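PDB 4F8Y: NADPH Quinone Oxidoreductase, which probably catalyses the FAD-dependent two-electron reduction of quinones such as menadione, with NADPH as the electron donor. Local coordinates for residues A[16-20]-A[79-83]; A[122-128]-A[158-164]. All coordinates share one frame; numbering follows the deposited sequence.

Contact 1 (A[16-20]-A[79-83]); sequences NAEIL and FIFPI. With FAD (flavin-adenine dinucleotide), chain E.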
ATOM      1  N   ASN A  16      -1.618  15.773   9.744  1.00 16.36           N
ATOM      2  CA  ASN A  16      -1.230  15.733   8.330  1.00 16.05           C
ATOM      3  C   ASN A  16      -1.785  16.913   7.555  1.00 13.96           C
ATOM      4  O   ASN A  16      -1.105  17.476   6.703  1.00 14.06           O
ATOM      5  CB  ASN A  16      -1.652  14.418   7.669  1.00 14.28           C
ATOM      6  CG  ASN A  16      -0.575  13.358   7.747  1.00 13.18           C
ATOM      7  OD1 ASN A  16       0.094  13.069   6.759  1.00 12.59           O
ATOM      8  ND2 ASN A  16      -0.381  12.798   8.927  1.00 11.83           N
ATOM      9  N   ALA A  17      -3.028  17.279   7.856  1.00 15.09           N
ATOM     10  CA  ALA A  17      -3.645  18.477   7.280  1.00 16.99           C
ATOM     11  C   ALA A  17      -2.852  19.746   7.621  1.00 15.95           C
ATOM     12  O   ALA A  17      -2.767  20.674   6.811  1.00 13.76           O
ATOM     13  CB  ALA A  17      -5.088  18.612   7.752  1.00 15.98           C
ATOM     14  N   GLU A  18      -2.278  19.781   8.823  1.00 16.14           N
ATOM     15  CA  GLU A  18      -1.448  20.906   9.244  1.00 16.02           C
ATOM     16  C   GLU A  18      -0.117  20.931   8.481  1.00 16.14           C
ATOM     17  O   GLU A  18       0.399  22.003   8.153  1.00 16.29           O
ATOM     18  CB  GLU A  18      -1.210  20.870  10.760  1.00 15.94           C
ATOM     19  CG  GLU A  18      -0.384  22.036  11.279  1.00 18.59           C
ATOM     20  CD  GLU A  18      -1.037  23.376  11.024  1.00 18.84           C
ATOM     21  OE1 GLU A  18      -2.282  23.441  11.062  1.00 22.50           O
ATOM     22  OE2 GLU A  18      -0.310  24.366  10.793  1.00 19.44           O
ATOM     23  N   ILE A  19       0.435  19.751   8.205  1.00 14.95           N
ATOM     24  CA  ILE A  19       1.633  19.630   7.380  1.00 12.80           C
ATOM     25  C   ILE A  19       1.376  20.142   5.966  1.00 14.56           C
ATOM     26  O   ILE A  19       2.193  20.882   5.414  1.00 13.84           O
ATOM     27  CB  ILE A  19       2.112  18.180   7.297  1.00 13.01           C
ATOM     28  CG1 ILE A  19       2.613  17.710   8.661  1.00 13.43           C
ATOM     29  CG2 ILE A  19       3.189  18.034   6.232  1.00 13.95           C
ATOM     30  CD1 ILE A  19       2.805  16.214   8.743  1.00 13.36           C
ATOM     31  N   LEU A  20       0.238  19.751   5.387  1.00 14.71           N
ATOM     32  CA  LEU A  20      -0.189  20.243   4.077  1.00 12.49           C
ATOM     33  C   LEU A  20      -0.238  21.759   4.062  1.00 13.63           C
ATOM     34  O   LEU A  20       0.284  22.403   3.153  1.00 14.95           O
ATOM     35  CB  LEU A  20      -1.577  19.713   3.739  1.00 12.61           C
ATOM     36  CG  LEU A  20      -2.196  20.264   2.453  1.00 14.40           C
ATOM     37  CD1 LEU A  20      -1.338  19.882   1.233  1.00 12.88           C
ATOM     38  CD2 LEU A  20      -3.651  19.794   2.292  1.00 12.95           C
ATOM     39  N   PHE A  79       4.672  14.216  -1.591  1.00 11.55           N
ATOM     40  CA  PHE A  79       3.723  13.252  -1.034  1.00 12.83           C
ATOM     41  C   PHE A  79       3.598  13.418   0.486  1.00 14.19           C
ATOM     42  O   PHE A  79       4.591  13.330   1.207  1.00 12.59           O
ATOM     43  CB  PHE A  79       4.132  11.817  -1.370  1.00 11.82           C
ATOM     44  CG  PHE A  79       4.057  11.485  -2.840  1.00 12.13           C
ATOM     45  CD1 PHE A  79       2.893  10.972  -3.395  1.00 14.16           C
ATOM     46  CD2 PHE A  79       5.151  11.680  -3.665  1.00 12.87           C
ATOM     47  CE1 PHE A  79       2.827  10.658  -4.752  1.00 14.07           C
ATOM     48  CE2 PHE A  79       5.088  11.371  -5.023  1.00 12.50           C
ATOM     49  CZ  PHE A  79       3.926  10.859  -5.560  1.00 12.36           C
ATOM     50  N   ILE A  80       2.376  13.664   0.960  1.00 13.12           N
ATOM     51  CA  ILE A  80       2.111  13.792   2.396  1.00 12.47           C
ATOM     52  C   ILE A  80       1.131  12.718   2.876  1.00 12.15           C
ATOM     53  O   ILE A  80      -0.021  12.691   2.445  1.00 13.63           O
ATOM     54  CB  ILE A  80       1.524  15.188   2.746  1.00 14.43           C
ATOM     55  CG1 ILE A  80       2.496  16.302   2.346  1.00 12.98           C
ATOM     56  CG2 ILE A  80       1.169  15.269   4.243  1.00 11.71           C
ATOM     57  CD1 ILE A  80       1.895  17.686   2.434  1.00 14.37           C
ATOM     58  N   PHE A  81       1.575  11.844   3.778  1.00 12.12           N
ATOM     59  CA  PHE A  81       0.701  10.780   4.284  1.00 15.15           C
ATOM     60  C   PHE A  81       1.123  10.184   5.633  1.00 14.33           C
ATOM     61  O   PHE A  81       2.314  10.189   5.966  1.00 13.27           O
ATOM     62  CB  PHE A  81       0.532   9.660   3.232  1.00 14.87           C
ATOM     63  CG  PHE A  81       1.822   8.989   2.823  1.00 13.05           C
ATOM     64  CD1 PHE A  81       2.295   7.884   3.510  1.00 14.14           C
ATOM     65  CD2 PHE A  81       2.546   9.450   1.735  1.00 13.14           C
ATOM     66  CE1 PHE A  81       3.481   7.264   3.126  1.00 14.75           C
ATOM     67  CE2 PHE A  81       3.725   8.831   1.345  1.00 12.58           C
ATOM     68  CZ  PHE A  81       4.194   7.739   2.043  1.00 12.85           C
ATOM     69  N   PRO A  82       0.141   9.668   6.409  1.00 15.52           N
ATOM     70  CA  PRO A  82       0.461   8.868   7.601  1.00 14.70           C
ATOM     71  C   PRO A  82       0.890   7.471   7.182  1.00 14.79           C
ATOM     72  O   PRO A  82       0.386   6.950   6.185  1.00 14.65           O
ATOM     73  CB  PRO A  82      -0.878   8.756   8.348  1.00 12.72           C
ATOM     74  CG  PRO A  82      -1.927   9.325   7.457  1.00 14.05           C
ATOM     75  CD  PRO A  82      -1.308   9.712   6.141  1.00 15.82           C
ATOM     76  N   ILE A  83       1.805   6.873   7.934  1.00 13.69           N
ATOM     77  CA  ILE A  83       2.114   5.466   7.758  1.00 13.95           C
ATOM     78  C   ILE A  83       0.955   4.628   8.306  1.00 15.51           C
ATOM     79  O   ILE A  83       0.622   4.732   9.489  1.00 16.25           O
ATOM     80  CB  ILE A  83       3.416   5.082   8.487  1.00 13.37           C
ATOM     81  CG1 ILE A  83       4.618   5.715   7.788  1.00 15.04           C
ATOM     82  CG2 ILE A  83       3.584   3.569   8.532  1.00 14.54           C
ATOM     83  CD1 ILE A  83       4.675   5.427   6.300  1.00 15.06           C
TER
HETATM   84  PA  FAD E 201      -3.631  13.031  14.367  1.00 16.96           P
HETATM   85  O1A FAD E 201      -4.402  11.840  15.200  1.00 21.09           O
HETATM   86  O2A FAD E 201      -4.582  13.727  13.503  1.00 17.98           O
HETATM   87  O5B FAD E 201      -2.930  14.077  15.406  1.00 23.89           O
HETATM   88  C5B FAD E 201      -1.845  13.629  16.173  1.00 24.47           C
HETATM   89  C4B FAD E 201      -1.438  14.604  17.265  1.00 23.72           C
HETATM   90  O4B FAD E 201      -0.990  15.929  16.821  1.00 22.02           O
HETATM   91  C3B FAD E 201      -2.565  14.969  18.315  1.00 24.43           C
HETATM   92  O3B FAD E 201      -2.302  14.824  19.681  1.00 28.63           O
HETATM   93  C2B FAD E 201      -3.078  16.300  17.801  1.00 24.44           C
HETATM   94  O2B FAD E 201      -3.970  17.014  18.614  1.00 29.53           O
HETATM   95  C1B FAD E 201      -1.791  16.912  17.410  1.00 23.76           C
HETATM   96  N9A FAD E 201      -1.883  18.100  16.565  1.00 22.60           N
HETATM   97  C8A FAD E 201      -2.790  18.369  15.622  1.00 22.03           C
HETATM   98  N7A FAD E 201      -2.474  19.595  15.062  1.00 21.59           N
HETATM   99  C5A FAD E 201      -1.344  20.067  15.689  1.00 22.01           C
HETATM  100  C6A FAD E 201      -0.609  21.217  15.531  1.00 24.26           C
HETATM  101  N6A FAD E 201      -1.008  22.203  14.539  1.00 22.91           N
HETATM  102  N1A FAD E 201       0.469  21.436  16.293  1.00 25.32           N
HETATM  103  C2A FAD E 201       0.845  20.525  17.225  1.00 22.30           C
HETATM  104  N3A FAD E 201       0.115  19.387  17.378  1.00 23.75           N
HETATM  105  C4A FAD E 201      -0.971  19.165  16.611  1.00 21.62           C
HETATM  106  N1  FAD E 201       2.315   4.141  13.009  1.00 18.32           N
HETATM  107  C2  FAD E 201       3.498   3.217  13.335  1.00 19.09           C
HETATM  108  O2  FAD E 201       4.707   3.851  13.593  1.00 20.35           O
HETATM  109  N3  FAD E 201       3.602   2.063  12.301  1.00 20.98           N
HETATM  110  C4  FAD E 201       2.306   1.327  11.749  1.00 17.89           C
HETATM  111  O4  FAD E 201       2.522   0.652  10.554  1.00 17.79           O
HETATM  112  C4X FAD E 201       1.055   2.231  11.696  1.00 18.53           C
HETATM  113  N5  FAD E 201      -0.220   1.747  11.176  1.00 15.72           N
HETATM  114  C5X FAD E 201      -1.447   2.503  11.341  1.00 18.10           C
HETATM  115  C6  FAD E 201      -2.613   1.993  10.719  1.00 17.20           C
HETATM  116  C7  FAD E 201      -3.790   2.676  10.840  1.00 17.16           C
HETATM  117  C7M FAD E 201      -5.047   2.139  10.160  1.00 15.51           C
HETATM  118  C8  FAD E 201      -3.833   3.825  11.550  1.00 18.19           C
HETATM  119  C8M FAD E 201      -5.144   4.595  11.683  1.00 18.61           C
HETATM  120  C9  FAD E 201      -2.703   4.314  12.151  1.00 18.25           C
HETATM  121  C9A FAD E 201      -1.483   3.612  12.033  1.00 19.01           C
HETATM  122  N10 FAD E 201      -0.306   4.159  12.670  1.00 17.52           N
HETATM  123  C10 FAD E 201       1.006   3.507  12.570  1.00 17.92           C
HETATM  124  C1' FAD E 201      -0.353   5.474  13.273  1.00 19.69           C
HETATM  125  C2' FAD E 201      -0.201   6.669  12.333  1.00 18.50           C
HETATM  126  O2' FAD E 201       0.946   6.674  11.519  1.00 13.93           O
HETATM  127  C3' FAD E 201      -0.460   7.982  13.045  1.00 17.69           C
HETATM  128  O3' FAD E 201      -1.709   8.035  13.670  1.00 17.56           O
HETATM  129  C4' FAD E 201      -0.239   9.149  12.102  1.00 16.96           C
HETATM  130  O4' FAD E 201       0.927   9.063  11.346  1.00 16.77           O
HETATM  131  C5' FAD E 201      -0.357  10.496  12.777  1.00 18.05           C
HETATM  132  O5' FAD E 201      -0.682  11.503  11.880  1.00 18.41           O
HETATM  133  P   FAD E 201      -2.233  12.028  11.953  1.00 18.57           P
HETATM  134  O1P FAD E 201      -2.397  13.312  10.937  1.00 15.67           O
HETATM  135  O2P FAD E 201      -3.143  10.938  11.606  1.00 17.02           O
HETATM  136  O3P FAD E 201      -2.357  12.375  13.561  1.00 21.61           O

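Contact 2 (A[122-128]-A[158-164]); sequences AWIITTH and VKLTELT. With FAD (flavin-adenine dinucleotide), chain E.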
ATOM      1  N   ALA A 122      10.994  14.608  -6.199  1.00 13.31           N
ATOM      2  CA  ALA A 122       9.919  14.411  -5.233  1.00 14.41           C
ATOM      3  C   ALA A 122      10.352  14.603  -3.791  1.00 12.93           C
ATOM      4  O   ALA A 122      11.531  14.538  -3.462  1.00 15.23           O
ATOM      5  CB  ALA A 122       9.277  13.027  -5.413  1.00 13.42           C
ATOM      6  N   TRP A 123       9.368  14.836  -2.936  1.00 12.34           N
ATOM      7  CA  TRP A 123       9.580  14.935  -1.507  1.00 12.86           C
ATOM      8  C   TRP A 123       8.473  14.110  -0.889  1.00 14.06           C
ATOM      9  O   TRP A 123       7.305  14.271  -1.237  1.00 14.08           O
ATOM     10  CB  TRP A 123       9.477  16.397  -1.070  1.00 14.14           C
ATOM     11  CG  TRP A 123       9.762  16.673   0.381  1.00 13.79           C
ATOM     12  CD1 TRP A 123      10.477  15.898   1.249  1.00 14.61           C
ATOM     13  CD2 TRP A 123       9.372  17.839   1.115  1.00 15.45           C
ATOM     14  NE1 TRP A 123      10.531  16.500   2.487  1.00 13.95           N
ATOM     15  CE2 TRP A 123       9.862  17.695   2.426  1.00 15.03           C
ATOM     16  CE3 TRP A 123       8.645  18.994   0.788  1.00 16.08           C
ATOM     17  CZ2 TRP A 123       9.654  18.661   3.409  1.00 16.52           C
ATOM     18  CZ3 TRP A 123       8.434  19.943   1.761  1.00 14.09           C
ATOM     19  CH2 TRP A 123       8.938  19.773   3.057  1.00 14.69           C
ATOM     20  N   ILE A 124       8.842  13.191  -0.007  1.00 13.66           N
ATOM     21  CA  ILE A 124       7.863  12.387   0.700  1.00 13.56           C
ATOM     22  C   ILE A 124       7.882  12.805   2.164  1.00 13.92           C
ATOM     23  O   ILE A 124       8.933  12.779   2.812  1.00 15.10           O
ATOM     24  CB  ILE A 124       8.165  10.884   0.582  1.00 11.55           C
ATOM     25  CG1 ILE A 124       8.084  10.434  -0.877  1.00 11.35           C
ATOM     26  CG2 ILE A 124       7.217  10.090   1.465  1.00 13.00           C
ATOM     27  CD1 ILE A 124       8.802   9.141  -1.159  1.00 11.54           C
ATOM     28  N   ILE A 125       6.727  13.227   2.670  1.00 14.58           N
ATOM     29  CA  ILE A 125       6.598  13.574   4.082  1.00 16.19           C
ATOM     30  C   ILE A 125       5.712  12.563   4.814  1.00 13.11           C
ATOM     31  O   ILE A 125       4.518  12.452   4.540  1.00 11.82           O
ATOM     32  CB  ILE A 125       6.076  15.017   4.302  1.00 15.42           C
ATOM     33  CG1 ILE A 125       6.861  16.009   3.445  1.00 13.99           C
ATOM     34  CG2 ILE A 125       6.208  15.401   5.771  1.00 14.14           C
ATOM     35  CD1 ILE A 125       6.191  17.357   3.314  1.00 14.43           C
ATOM     36  N   THR A 126       6.323  11.831   5.739  1.00 13.85           N
ATOM     37  CA  THR A 126       5.635  10.775   6.467  1.00 16.67           C
ATOM     38  C   THR A 126       5.468  11.116   7.947  1.00 17.02           C
ATOM     39  O   THR A 126       6.275  11.842   8.531  1.00 16.24           O
ATOM     40  CB  THR A 126       6.382   9.413   6.358  1.00 17.32           C
ATOM     41  OG1 THR A 126       7.790   9.644   6.263  1.00 19.65           O
ATOM     42  CG2 THR A 126       5.945   8.643   5.138  1.00 17.00           C
ATOM     43  N   THR A 127       4.404  10.582   8.536  1.00 17.70           N
ATOM     44  CA  THR A 127       4.201  10.611   9.977  1.00 16.17           C
ATOM     45  C   THR A 127       3.992   9.168  10.477  1.00 16.22           C
ATOM     46  O   THR A 127       3.410   8.343   9.781  1.00 15.96           O
ATOM     47  CB  THR A 127       3.007  11.530  10.358  1.00 14.75           C
ATOM     48  OG1 THR A 127       1.808  11.092   9.701  1.00 13.03           O
ATOM     49  CG2 THR A 127       3.294  12.959   9.946  1.00 14.78           C
ATOM     50  N   HIS A 128       4.493   8.857  11.668  1.00 17.76           N
ATOM     51  CA  HIS A 128       4.236   7.555  12.295  1.00 16.42           C
ATOM     52  C   HIS A 128       4.679   7.537  13.767  1.00 17.44           C
ATOM     53  O   HIS A 128       5.258   8.506  14.254  1.00 17.77           O
ATOM     54  CB  HIS A 128       4.886   6.414  11.504  1.00 14.69           C
ATOM     55  CG  HIS A 128       6.374   6.534  11.377  1.00 16.28           C
ATOM     56  ND1 HIS A 128       7.242   6.154  12.380  1.00 14.68           N
ATOM     57  CD2 HIS A 128       7.148   6.987  10.363  1.00 15.18           C
ATOM     58  CE1 HIS A 128       8.485   6.374  11.990  1.00 15.58           C
ATOM     59  NE2 HIS A 128       8.457   6.876  10.770  1.00 15.63           N
ATOM     60  N   VAL A 158      14.847  12.024  -4.714  1.00 17.05           N
ATOM     61  CA  VAL A 158      13.685  11.827  -3.861  1.00 16.91           C
ATOM     62  C   VAL A 158      14.148  12.047  -2.420  1.00 17.97           C
ATOM     63  O   VAL A 158      15.032  11.341  -1.933  1.00 18.65           O
ATOM     64  CB  VAL A 158      13.074  10.405  -4.019  1.00 15.17           C
ATOM     65  CG1 VAL A 158      11.972  10.163  -2.985  1.00 15.51           C
ATOM     66  CG2 VAL A 158      12.540  10.196  -5.431  1.00 14.14           C
ATOM     67  N   LYS A 159      13.569  13.052  -1.763  1.00 17.83           N
ATOM     68  CA  LYS A 159      13.838  13.346  -0.358  1.00 16.95           C
ATOM     69  C   LYS A 159      12.796  12.632   0.500  1.00 16.54           C
ATOM     70  O   LYS A 159      11.597  12.722   0.235  1.00 16.56           O
ATOM     71  CB  LYS A 159      13.772  14.864  -0.131  1.00 17.59           C
ATOM     72  CG  LYS A 159      14.124  15.358   1.271  1.00 17.79           C
ATOM     73  CD  LYS A 159      14.181  16.895   1.298  1.00 15.44           C
ATOM     74  CE  LYS A 159      14.335  17.432   2.705  1.00 19.66           C
ATOM     75  NZ  LYS A 159      15.570  16.926   3.370  1.00 27.43           N
ATOM     76  N   LEU A 160      13.255  11.906   1.515  1.00 17.85           N
ATOM     77  CA  LEU A 160      12.351  11.234   2.441  1.00 18.56           C
ATOM     78  C   LEU A 160      12.443  11.878   3.825  1.00 17.64           C
ATOM     79  O   LEU A 160      13.473  11.809   4.493  1.00 20.10           O
ATOM     80  CB  LEU A 160      12.636   9.729   2.501  1.00 16.31           C
ATOM     81  CG  LEU A 160      11.837   8.891   3.502  1.00 15.09           C
ATOM     82  CD1 LEU A 160      10.361   9.227   3.450  1.00 15.51           C
ATOM     83  CD2 LEU A 160      12.057   7.395   3.256  1.00 17.83           C
ATOM     84  N   THR A 161      11.352  12.514   4.231  1.00 17.53           N
ATOM     85  CA  THR A 161      11.286  13.231   5.491  1.00 16.51           C
ATOM     86  C   THR A 161      10.316  12.529   6.440  1.00 16.47           C
ATOM     87  O   THR A 161       9.095  12.555   6.245  1.00 16.09           O
ATOM     88  CB  THR A 161      10.868  14.708   5.262  1.00 17.68           C
ATOM     89  OG1 THR A 161      11.907  15.389   4.548  1.00 16.83           O
ATOM     90  CG2 THR A 161      10.616  15.429   6.592  1.00 18.47           C
ATOM     91  N   GLU A 162      10.875  11.897   7.471  1.00 17.54           N
ATOM     92  CA  GLU A 162      10.096  11.111   8.422  1.00 17.78           C
ATOM     93  C   GLU A 162       9.922  11.850   9.749  1.00 17.87           C
ATOM     94  O   GLU A 162      10.900  12.187  10.412  1.00 17.21           O
ATOM     95  CB  GLU A 162      10.770   9.757   8.652  1.00 15.62           C
ATOM     96  CG  GLU A 162      11.365   9.191   7.386  1.00 17.67           C
ATOM     97  CD  GLU A 162      12.199   7.960   7.621  1.00 17.73           C
ATOM     98  OE1 GLU A 162      11.635   6.945   8.077  1.00 24.01           O
ATOM     99  OE2 GLU A 162      13.413   7.996   7.327  1.00 21.82           O
ATOM    100  N   LEU A 163       8.669  12.103  10.115  1.00 17.14           N
ATOM    101  CA  LEU A 163       8.335  12.696  11.402  1.00 17.85           C
ATOM    102  C   LEU A 163       7.922  11.565  12.346  1.00 18.09           C
ATOM    103  O   LEU A 163       6.787  11.071  12.297  1.00 18.76           O
ATOM    104  CB  LEU A 163       7.219  13.742  11.249  1.00 18.89           C
ATOM    105  CG  LEU A 163       7.371  14.780  10.121  1.00 16.99           C
ATOM    106  CD1 LEU A 163       6.310  15.872  10.211  1.00 16.38           C
ATOM    107  CD2 LEU A 163       8.764  15.384  10.106  1.00 19.37           C
ATOM    108  N   THR A 164       8.866  11.158  13.194  1.00 18.11           N
ATOM    109  CA  THR A 164       8.749   9.936  13.987  1.00 19.47           C
ATOM    110  C   THR A 164       8.147  10.176  15.382  1.00 19.59           C
ATOM    111  O   THR A 164       7.938  11.324  15.791  1.00 19.73           O
ATOM    112  CB  THR A 164      10.120   9.219  14.092  1.00 16.97           C
ATOM    113  OG1 THR A 164      11.024  10.012  14.866  1.00 17.79           O
ATOM    114  CG2 THR A 164      10.719   9.000  12.706  1.00 14.54           C
TER
HETATM  115  PA  FAD E 201      -3.631  13.031  14.367  1.00 16.96           P
HETATM  116  O1A FAD E 201      -4.402  11.840  15.200  1.00 21.09           O
HETATM  117  O2A FAD E 201      -4.582  13.727  13.503  1.00 17.98           O
HETATM  118  O5B FAD E 201      -2.930  14.077  15.406  1.00 23.89           O
HETATM  119  C5B FAD E 201      -1.845  13.629  16.173  1.00 24.47           C
HETATM  120  C4B FAD E 201      -1.438  14.604  17.265  1.00 23.72           C
HETATM  121  O4B FAD E 201      -0.990  15.929  16.821  1.00 22.02           O
HETATM  122  C3B FAD E 201      -2.565  14.969  18.315  1.00 24.43           C
HETATM  123  O3B FAD E 201      -2.302  14.824  19.681  1.00 28.63           O
HETATM  124  C2B FAD E 201      -3.078  16.300  17.801  1.00 24.44           C
HETATM  125  O2B FAD E 201      -3.970  17.014  18.614  1.00 29.53           O
HETATM  126  C1B FAD E 201      -1.791  16.912  17.410  1.00 23.76           C
HETATM  127  N9A FAD E 201      -1.883  18.100  16.565  1.00 22.60           N
HETATM  128  C8A FAD E 201      -2.790  18.369  15.622  1.00 22.03           C
HETATM  129  N7A FAD E 201      -2.474  19.595  15.062  1.00 21.59           N
HETATM  130  C5A FAD E 201      -1.344  20.067  15.689  1.00 22.01           C
HETATM  131  C6A FAD E 201      -0.609  21.217  15.531  1.00 24.26           C
HETATM  132  N6A FAD E 201      -1.008  22.203  14.539  1.00 22.91           N
HETATM  133  N1A FAD E 201       0.469  21.436  16.293  1.00 25.32           N
HETATM  134  C2A FAD E 201       0.845  20.525  17.225  1.00 22.30           C
HETATM  135  N3A FAD E 201       0.115  19.387  17.378  1.00 23.75           N
HETATM  136  C4A FAD E 201      -0.971  19.165  16.611  1.00 21.62           C
HETATM  137  N1  FAD E 201       2.315   4.141  13.009  1.00 18.32           N
HETATM  138  C2  FAD E 201       3.498   3.217  13.335  1.00 19.09           C
HETATM  139  O2  FAD E 201       4.707   3.851  13.593  1.00 20.35           O
HETATM  140  N3  FAD E 201       3.602   2.063  12.301  1.00 20.98           N
HETATM  141  C4  FAD E 201       2.306   1.327  11.749  1.00 17.89           C
HETATM  142  O4  FAD E 201       2.522   0.652  10.554  1.00 17.79           O
HETATM  143  C4X FAD E 201       1.055   2.231  11.696  1.00 18.53           C
HETATM  144  N5  FAD E 201      -0.220   1.747  11.176  1.00 15.72           N
HETATM  145  C5X FAD E 201      -1.447   2.503  11.341  1.00 18.10           C
HETATM  146  C6  FAD E 201      -2.613   1.993  10.719  1.00 17.20           C
HETATM  147  C7  FAD E 201      -3.790   2.676  10.840  1.00 17.16           C
HETATM  148  C7M FAD E 201      -5.047   2.139  10.160  1.00 15.51           C
HETATM  149  C8  FAD E 201      -3.833   3.825  11.550  1.00 18.19           C
HETATM  150  C8M FAD E 201      -5.144   4.595  11.683  1.00 18.61           C
HETATM  151  C9  FAD E 201      -2.703   4.314  12.151  1.00 18.25           C
HETATM  152  C9A FAD E 201      -1.483   3.612  12.033  1.00 19.01           C
HETATM  153  N10 FAD E 201      -0.306   4.159  12.670  1.00 17.52           N
HETATM  154  C10 FAD E 201       1.006   3.507  12.570  1.00 17.92           C
HETATM  155  C1' FAD E 201      -0.353   5.474  13.273  1.00 19.69           C
HETATM  156  C2' FAD E 201      -0.201   6.669  12.333  1.00 18.50           C
HETATM  157  O2' FAD E 201       0.946   6.674  11.519  1.00 13.93           O
HETATM  158  C3' FAD E 201      -0.460   7.982  13.045  1.00 17.69           C
HETATM  159  O3' FAD E 201      -1.709   8.035  13.670  1.00 17.56           O
HETATM  160  C4' FAD E 201      -0.239   9.149  12.102  1.00 16.96           C
HETATM  161  O4' FAD E 201       0.927   9.063  11.346  1.00 16.77           O
HETATM  162  C5' FAD E 201      -0.357  10.496  12.777  1.00 18.05           C
HETATM  163  O5' FAD E 201      -0.682  11.503  11.880  1.00 18.41           O
HETATM  164  P   FAD E 201      -2.233  12.028  11.953  1.00 18.57           P
HETATM  165  O1P FAD E 201      -2.397  13.312  10.937  1.00 15.67           O
HETATM  166  O2P FAD E 201      -3.143  10.938  11.606  1.00 17.02           O
HETATM  167  O3P FAD E 201      -2.357  12.375  13.561  1.00 21.61           O
HETATM  168  O   HOH W   1       8.602   6.978   7.464  1.00 19.92           O

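Contact 1 (A[16-20]-A[79-83])
The side-chain amide of N16 extends from the first turn of helix 15-26 to the backbone where strand 76-82 ends. N16 OD1 lies 3.3 Å from F81 C and close to P82 N, which has no hydrogen to give, so this is packing and not a hydrogen bond. The other half of the amide turns to the cofactor. N16 ND2 donates to FAD O1P at 2.9 Å, nearly straight at 164°, and the backbone N of N16 donates to the same oxygen at 2.8 Å; one residue at the helix start thus grips one phosphate oxygen twice. A bond from ND2 to T127 OG1 helps fix which way round the amide sits.

This N16 end is the tight part. One turn on, the fit slackens into methyl contacts: I19 CG2 meets I80 CG2 at 4.0 Å, the two side chains running alongside in opposite directions, and I80 CD1 lies 3.7 Å from L20 CA. With I80 CG1 beside its backbone N (chi1 -60°), CG2 faces N16 OD1 and I19 while CD1 extends to L20. L20 is partly exposed, as is E18, whose CG sits 3.3 Å from FAD N6A. Beyond the strand end, I83 O accepts from FAD O2' at 2.8 Å. A helix N-terminus facing the cofactor phosphate beside the C-terminal end of a parallel strand is characteristic of the flavodoxin-like fold.

Contact 2 (A[122-128]-A[158-164])
The indole of W123 lies with its edge toward T161. W123 NE1 donates to T161 OG1 at 2.7 Å, almost straight at 172°, with the oxygen only 2° out of the ring plane. CG of W123 stands opposite the backbone N (chi1 -176°), which swings the indole across toward the neighbouring strand, while I125 CG1 sits 3.6 Å above the ring centre. The aliphatic chain of K159 runs alongside W123 CD1 and NE1.

On the other sheet face, I124 crosses two partners at a slant: its CD1 meets V158 CG1 at 3.8 Å, and its CG2 meets L160 CD1 at the same distance. Further along, one water accepts from T126 OG1 at 3.0 Å and donates to E162 OE1. T164 stands over the rim of one face of the H128 imidazole, its CA 4.0 Å above the ring plane, and T164 CG2 comes 3.5 Å from H128 CE1; H128 ND1 is hydrogen-bonded to T130 N. Six backbone hydrogen bonds join the parallel strands, from K159 N to A122 O through to H128 N to L163 O.

T127 OG1 shares a 2.8 Å hydrogen bond with FAD O4'. The strands form a beta-alpha-beta unit through helix 143-150. Strand 120-127 lies between 76-82 and 155-163, the latter outermost within this chain; helix 171-186 packs on W123 and L163, helix 15-26 on I125, T127 and L163.

Overall arrangement
Contacts 1 and 2 have centres 9 Å apart and meet through the sheet, since strands 76-82 and 120-127 are neighbours in it. F79 O lies 2.6 Å from I125 N and F79 N 2.7 Å from W123 O, both probable hydrogen bonds. On the face that carries I124 and T126, F81 CE1 packs 3.5 Å from T126 CG2; nearer the cofactor, P82 CA sits 3.3 Å from T127 OG1. Contact 1 contributes hydrogen bonds to a phosphate and the ribityl chain of FAD, and contact 2 one more to that chain; H9, S86 and others add to the pocket. Menadione lies about 7 Å from the side chain of H128 and about 10 Å from that of P82.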